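Local coordinates for phage-like element PBSX protein XepA (Bacillus subtilis, PDB 6IA5), which is of unknown function and does not seem to take part in host cell lysis, although it belongs to a prophage lytic cassette and assembles as a pentamer, at residues G80-E85 against T107-V112; R117-R122 against Q137-G142. One frame throughout, in Å; residues are numbered along the deposited sequence.

Interaction 1. Residues G80-E85 against T107-V112; sequences GTLFIE and TATDWV. With ACT (acetate ion), chain B.
The delta methyl of I84 ends against a hydroxyl: its CD1 lies 3.5 Å from OG1 of T109, the two side chains meeting tip to tip in a buried contact. T109 can put an oxygen among hydrocarbon because its polar needs are met: OG1 gives a 2.8 Å hydrogen bond to the carbonyl O of D110, tilted 34° from the carbonyl plane, and accepts one from the backbone N of G72. With chi1 73°, OG1 stands between the backbone N and the carbonyl carbon, which turns CG2 toward apolar neighbours. The L82 side chain crosses that of T109 at about a right angle, L82 CD2 to T109 CG2 3.6 Å. V112 slides past I84 in the opposite direction, its CG2 3.6 Å from I84 CD1. Branched aliphatics suit this interior, and threonine has valine's shape, with a hydroxyl that bonds to the next residue's carbonyl. Beyond it, W111 N donates to OXT of a bound acetate, 3.1 Å, which N149 of the second subunit also holds. Strand 80-87 faces strand 107-113, outermost in its sheet within this chain, across a beta sandwich; I84 meets V70 (strand 69-76) and F121 (strand 118-125), and V112 touches T96 (strand 94-101).

Interaction 2. Residues R117-R122 against Q137-G142; sequences RYYRFR and QSVGAG
Q137 sets its amide nitrogen squarely over the ring of F121, with NE2 3.2 Å above the ring plane, over its centre. The amide stands almost upright on the ring, the two planes 80° apart, and Q137 CB and CG lie above the same face, out past the CZ-CE2 rim, CG 3.7 Å from F121 CZ. This is the tight part of the contact. An extended glutamine, its CG anti to the backbone N (chi1 -177°), is long enough to bring the amide across from the facing strand, and phenylalanine offers a flat, electron-rich surface. The stronger polar partner of NE2 is nevertheless Q56, whose OE1 accepts hydrogen bonds from both Q137 NE2 and the backbone N of F121.

Toward Y119 the fit is looser. Q137 OE1 lies in the plane of the tyrosine ring at its edge, 3.9 Å from CE2, and V139 CG1 approaches the phenol from an oblique direction, 3.5 Å from OH. A water joins this side, 2.6 Å from Y119 OH, with a long, weak hydrogen bond to Q137 OE1 of 3.4 Å. Tyrosine suits the place because its ring packs on valine while its hydroxyl meets the water.

The axes of strands 118-122 and 137-140 come within 9.9 Å and run antiparallel at 159°, and no direct hydrogen bond joins them. The chemistry therefore implies side-chain cohesion between two sheets: an amide N-H points toward the ring, its partly positive hydrogen probably gaining from the pi cloud, while Q56 supplies the conventional bond.

In the fold
Interactions 1 and 2, with centres 11 Å apart, both bridge the two four-stranded sheets of one sandwich. Inside, they share a core: I84 CG1 packs 3.6 Å from F121 CE1. The adjacent strands 80-87 and 118-125 are also joined through their backbones, F83 N to R122 O at 2.8 Å, probably a hydrogen bond. On the face turned away from the core, E85 pairs with both R120 and R122, its OE1 lying 2.8 Å from R120 NH2. In the other sheet, W111 CZ3 comes 3.7 Å from S138 O. No active site is known here; the acetate beside 107-112, probably from the crystallisation liquor, lies where a second subunit approaches.

Interaction 1. Residues G80-E85 against T107-V112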
loop_
_atom_site.group_PDB
_atom_site.type_symbol
_atom_site.label_atom_id
_atom_site.label_comp_id
_atom_site.label_asym_id
_atom_site.label_seq_id
_atom_site.Cartn_x
_atom_site.Cartn_y
_atom_site.Cartn_z
ATOM N N GLY E 80 30.983 26.461 -3.693
ATOM C CA GLY E 80 31.543 25.886 -2.479
ATOM C C GLY E 80 30.867 24.554 -2.184
ATOM O O GLY E 80 30.148 24.029 -3.032
ATOM N N THR E 81 31.104 24.027 -0.976
ATOM C CA THR E 81 30.529 22.759 -0.555
ATOM C C THR E 81 30.049 22.886 0.882
ATOM O O THR E 81 30.786 23.378 1.731
ATOM C CB THR E 81 31.556 21.628 -0.641
ATOM O OG1 THR E 81 32.123 21.720 -1.944
ATOM C CG2 THR E 81 30.943 20.251 -0.497
ATOM N N LEU E 82 28.801 22.453 1.127
ATOM C CA LEU E 82 28.263 22.395 2.485
ATOM C C LEU E 82 28.288 20.951 2.995
ATOM O O LEU E 82 27.851 20.041 2.304
ATOM C CB LEU E 82 26.832 22.956 2.483
ATOM C CG LEU E 82 26.073 22.811 3.808
ATOM C CD1 LEU E 82 26.796 23.574 4.917
ATOM C CD2 LEU E 82 24.636 23.293 3.650
ATOM N N PHE E 83 28.808 20.767 4.209
ATOM C CA PHE E 83 28.859 19.474 4.874
ATOM C C PHE E 83 28.004 19.540 6.134
ATOM O O PHE E 83 28.065 20.519 6.874
ATOM C CB PHE E 83 30.298 19.144 5.317
ATOM C CG PHE E 83 31.270 19.017 4.167
ATOM C CD1 PHE E 83 31.359 17.848 3.425
ATOM C CD2 PHE E 83 32.065 20.093 3.792
ATOM C CE1 PHE E 83 32.213 17.760 2.333
ATOM C CE2 PHE E 83 32.939 19.991 2.720
ATOM C CZ PHE E 83 33.013 18.820 1.994
ATOM N N ILE E 84 27.225 18.481 6.367
ATOM C CA ILE E 84 26.556 18.277 7.638
ATOM C C ILE E 84 27.303 17.154 8.335
ATOM O O ILE E 84 27.462 16.072 7.766
ATOM C CB ILE E 84 25.054 17.932 7.480
ATOM C CG1 ILE E 84 24.288 19.041 6.749
ATOM C CG2 ILE E 84 24.444 17.631 8.849
ATOM C CD1 ILE E 84 22.777 18.754 6.608
ATOM N N GLU E 85 27.742 17.414 9.572
ATOM C CA GLU E 85 28.635 16.464 10.219
ATOM C C GLU E 85 28.176 16.186 11.645
ATOM O O GLU E 85 27.471 16.993 12.251
ATOM C CB GLU E 85 30.058 17.027 10.189
ATOM C CG GLU E 85 30.452 17.471 8.793
ATOM C CD GLU E 85 31.932 17.730 8.607
ATOM O OE1 GLU E 85 32.464 18.594 9.346
ATOM O OE2 GLU E 85 32.544 17.056 7.771
ATOM N N THR E 107 20.913 26.547 -2.466
ATOM C CA THR E 107 21.104 25.109 -2.386
ATOM C C THR E 107 20.702 24.614 -0.998
ATOM O O THR E 107 21.193 25.130 0.010
ATOM C CB THR E 107 22.582 24.776 -2.663
ATOM O OG1 THR E 107 22.924 25.391 -3.908
ATOM C CG2 THR E 107 22.843 23.285 -2.733
ATOM N N ALA E 108 19.838 23.592 -0.970
ATOM C CA ALA E 108 19.325 23.015 0.268
ATOM C C ALA E 108 19.864 21.594 0.429
ATOM O O ALA E 108 20.010 20.882 -0.558
ATOM C CB ALA E 108 17.805 23.001 0.208
ATOM N N THR E 109 20.141 21.179 1.667
ATOM C CA THR E 109 20.341 19.761 1.956
ATOM C C THR E 109 18.972 19.089 2.071
ATOM O O THR E 109 17.951 19.759 2.030
ATOM C CB THR E 109 21.136 19.586 3.258
ATOM O OG1 THR E 109 20.281 19.905 4.366
ATOM C CG2 THR E 109 22.364 20.482 3.310
ATOM N N ASP E 110 18.947 17.769 2.233
ATOM C CA ASP E 110 17.766 17.091 2.739
ATOM C C ASP E 110 17.677 17.278 4.251
ATOM O O ASP E 110 18.638 17.721 4.877
ATOM C CB ASP E 110 17.876 15.595 2.455
ATOM C CG ASP E 110 17.724 15.258 0.982
ATOM O OD1 ASP E 110 17.280 16.130 0.218
ATOM O OD2 ASP E 110 18.025 14.117 0.620
ATOM N N TRP E 111 16.531 16.903 4.841
ATOM C CA TRP E 111 16.494 16.674 6.272
ATOM C C TRP E 111 17.438 15.518 6.582
ATOM O O TRP E 111 17.311 14.449 5.977
ATOM C CB TRP E 111 15.059 16.353 6.748
ATOM C CG TRP E 111 14.213 17.582 6.840
ATOM C CD1 TRP E 111 13.242 17.990 5.964
ATOM C CD2 TRP E 111 14.321 18.602 7.855
ATOM N NE1 TRP E 111 12.720 19.198 6.382
ATOM C CE2 TRP E 111 13.357 19.590 7.545
ATOM C CE3 TRP E 111 15.156 18.791 8.973
ATOM C CZ2 TRP E 111 13.198 20.737 8.331
ATOM C CZ3 TRP E 111 14.982 19.919 9.760
ATOM C CH2 TRP E 111 14.015 20.882 9.443
ATOM N N VAL E 112 18.374 15.753 7.506
ATOM C CA VAL E 112 19.280 14.721 7.961
ATOM C C VAL E 112 18.875 14.337 9.379
ATOM O O VAL E 112 18.825 15.200 10.256
ATOM C CB VAL E 112 20.733 15.232 7.913
ATOM C CG1 VAL E 112 21.699 14.305 8.656
ATOM C CG2 VAL E 112 21.183 15.482 6.479
HETATM C C ACT B . 13.692 16.819 2.367
HETATM O O ACT B . 12.448 16.786 2.458
HETATM O OXT ACT B . 14.402 15.911 2.860
HETATM C CH3 ACT B . 14.237 17.990 1.635
#

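Interaction 2. Residues R117-R122 against Q137-G142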
loop_
_atom_site.group_PDB
_atom_site.type_symbol
_atom_site.label_atom_id
_atom_site.label_comp_id
_atom_site.label_asym_id
_atom_site.label_seq_id
_atom_site.Cartn_x
_atom_site.Cartn_y
_atom_site.Cartn_z
ATOM N N ARG E 117 25.803 12.605 19.243
ATOM C CA ARG E 117 25.387 13.611 20.200
ATOM C C ARG E 117 25.423 15.036 19.624
ATOM O O ARG E 117 24.565 15.851 19.957
ATOM C CB ARG E 117 26.188 13.468 21.491
ATOM C CG ARG E 117 25.792 14.502 22.530
ATOM C CD ARG E 117 26.380 14.166 23.880
ATOM N NE ARG E 117 26.058 15.300 24.723
ATOM C CZ ARG E 117 26.364 15.389 26.011
ATOM N NH1 ARG E 117 27.053 14.433 26.600
ATOM N NH2 ARG E 117 25.989 16.447 26.703
ATOM N N TYR E 118 26.416 15.344 18.781
ATOM C CA TYR E 118 26.675 16.705 18.328
ATOM C C TYR E 118 26.564 16.766 16.810
ATOM O O TYR E 118 26.952 15.812 16.128
ATOM C CB TYR E 118 28.098 17.146 18.713
ATOM C CG TYR E 118 28.367 17.101 20.195
ATOM C CD1 TYR E 118 28.052 18.182 21.006
ATOM C CD2 TYR E 118 28.899 15.966 20.792
ATOM C CE1 TYR E 118 28.275 18.145 22.374
ATOM C CE2 TYR E 118 29.125 15.910 22.156
ATOM C CZ TYR E 118 28.822 17.010 22.941
ATOM O OH TYR E 118 29.035 16.978 24.284
ATOM N N TYR E 119 26.051 17.895 16.305
ATOM C CA TYR E 119 25.976 18.141 14.871
ATOM C C TYR E 119 26.640 19.485 14.576
ATOM O O TYR E 119 26.755 20.325 15.475
ATOM C CB TYR E 119 24.522 18.094 14.364
ATOM C CG TYR E 119 23.582 19.084 15.005
ATOM C CD1 TYR E 119 22.959 18.798 16.217
ATOM C CD2 TYR E 119 23.318 20.319 14.417
ATOM C CE1 TYR E 119 22.110 19.708 16.830
ATOM C CE2 TYR E 119 22.453 21.230 15.014
ATOM C CZ TYR E 119 21.848 20.924 16.222
ATOM O OH TYR E 119 21.032 21.841 16.824
ATOM N N ARG E 120 27.046 19.687 13.307
ATOM C CA ARG E 120 27.504 20.993 12.870
ATOM C C ARG E 120 27.410 21.068 11.354
ATOM O O ARG E 120 27.362 20.035 10.673
ATOM C CB ARG E 120 28.978 21.213 13.275
ATOM C CG ARG E 120 29.963 20.470 12.381
ATOM C CD ARG E 120 31.409 20.768 12.775
ATOM N NE ARG E 120 32.324 20.041 11.907
ATOM C CZ ARG E 120 33.646 19.990 12.088
ATOM N NH1 ARG E 120 34.200 20.664 13.077
ATOM N NH2 ARG E 120 34.404 19.250 11.295
ATOM N N PHE E 121 27.370 22.308 10.855
ATOM C CA PHE E 121 27.609 22.589 9.455
ATOM C C PHE E 121 29.063 23.031 9.311
ATOM O O PHE E 121 29.586 23.758 10.157
ATOM C CB PHE E 121 26.696 23.719 8.967
ATOM C CG PHE E 121 25.248 23.333 8.761
ATOM C CD1 PHE E 121 24.783 22.065 9.100
ATOM C CD2 PHE E 121 24.351 24.249 8.234
ATOM C CE1 PHE E 121 23.442 21.724 8.918
ATOM C CE2 PHE E 121 23.011 23.909 8.067
ATOM C CZ PHE E 121 22.559 22.656 8.410
ATOM N N ARG E 122 29.684 22.584 8.218
ATOM C CA ARG E 122 30.997 23.057 7.812
ATOM C C ARG E 122 30.903 23.373 6.324
ATOM O O ARG E 122 30.526 22.517 5.525
ATOM C CB ARG E 122 32.070 22.009 8.152
ATOM C CG ARG E 122 33.493 22.409 7.775
ATOM C CD ARG E 122 34.545 21.407 8.257
ATOM N NE ARG E 122 34.347 20.070 7.702
ATOM C CZ ARG E 122 34.749 19.654 6.499
ATOM N NH1 ARG E 122 35.474 20.440 5.717
ATOM N NH2 ARG E 122 34.405 18.456 6.057
ATOM N N GLN E 137 20.176 27.306 9.052
ATOM C CA GLN E 137 20.041 25.995 9.665
ATOM C C GLN E 137 18.674 25.871 10.341
ATOM O O GLN E 137 18.317 26.725 11.154
ATOM C CB GLN E 137 21.149 25.803 10.694
ATOM C CG GLN E 137 21.140 24.422 11.352
ATOM C CD GLN E 137 22.340 24.269 12.255
ATOM O OE1 GLN E 137 22.363 24.793 13.382
ATOM N NE2 GLN E 137 23.363 23.576 11.758
ATOM N N SER E 138 17.933 24.803 9.989
ATOM C CA SER E 138 16.692 24.442 10.669
ATOM C C SER E 138 16.908 23.117 11.401
ATOM O O SER E 138 17.650 22.260 10.923
ATOM C CB SER E 138 15.527 24.321 9.710
ATOM O OG SER E 138 15.215 25.576 9.112
ATOM N N VAL E 139 16.254 22.983 12.558
ATOM C CA VAL E 139 16.264 21.753 13.340
ATOM C C VAL E 139 14.818 21.365 13.635
ATOM O O VAL E 139 13.931 22.218 13.629
ATOM C CB VAL E 139 17.069 21.909 14.643
ATOM C CG1 VAL E 139 18.566 22.101 14.364
ATOM C CG2 VAL E 139 16.517 23.022 15.529
ATOM N N GLY E 140 14.590 20.069 13.881
ATOM C CA GLY E 140 13.283 19.590 14.309
ATOM C C GLY E 140 13.435 18.645 15.488
ATOM O O GLY E 140 14.556 18.384 15.939
ATOM N N ALA E 141 12.299 18.142 15.975
ATOM C CA ALA E 141 12.256 17.314 17.163
ATOM C C ALA E 141 10.896 16.622 17.221
ATOM O O ALA E 141 9.913 17.162 16.700
ATOM C CB ALA E 141 12.423 18.215 18.361
ATOM N N GLY E 142 10.840 15.465 17.904
ATOM C CA GLY E 142 9.565 14.877 18.298
ATOM C C GLY E 142 8.858 14.128 17.164
ATOM O O GLY E 142 9.359 14.033 16.023
HETATM O O HOH W 1 21.423 24.390 16.638
#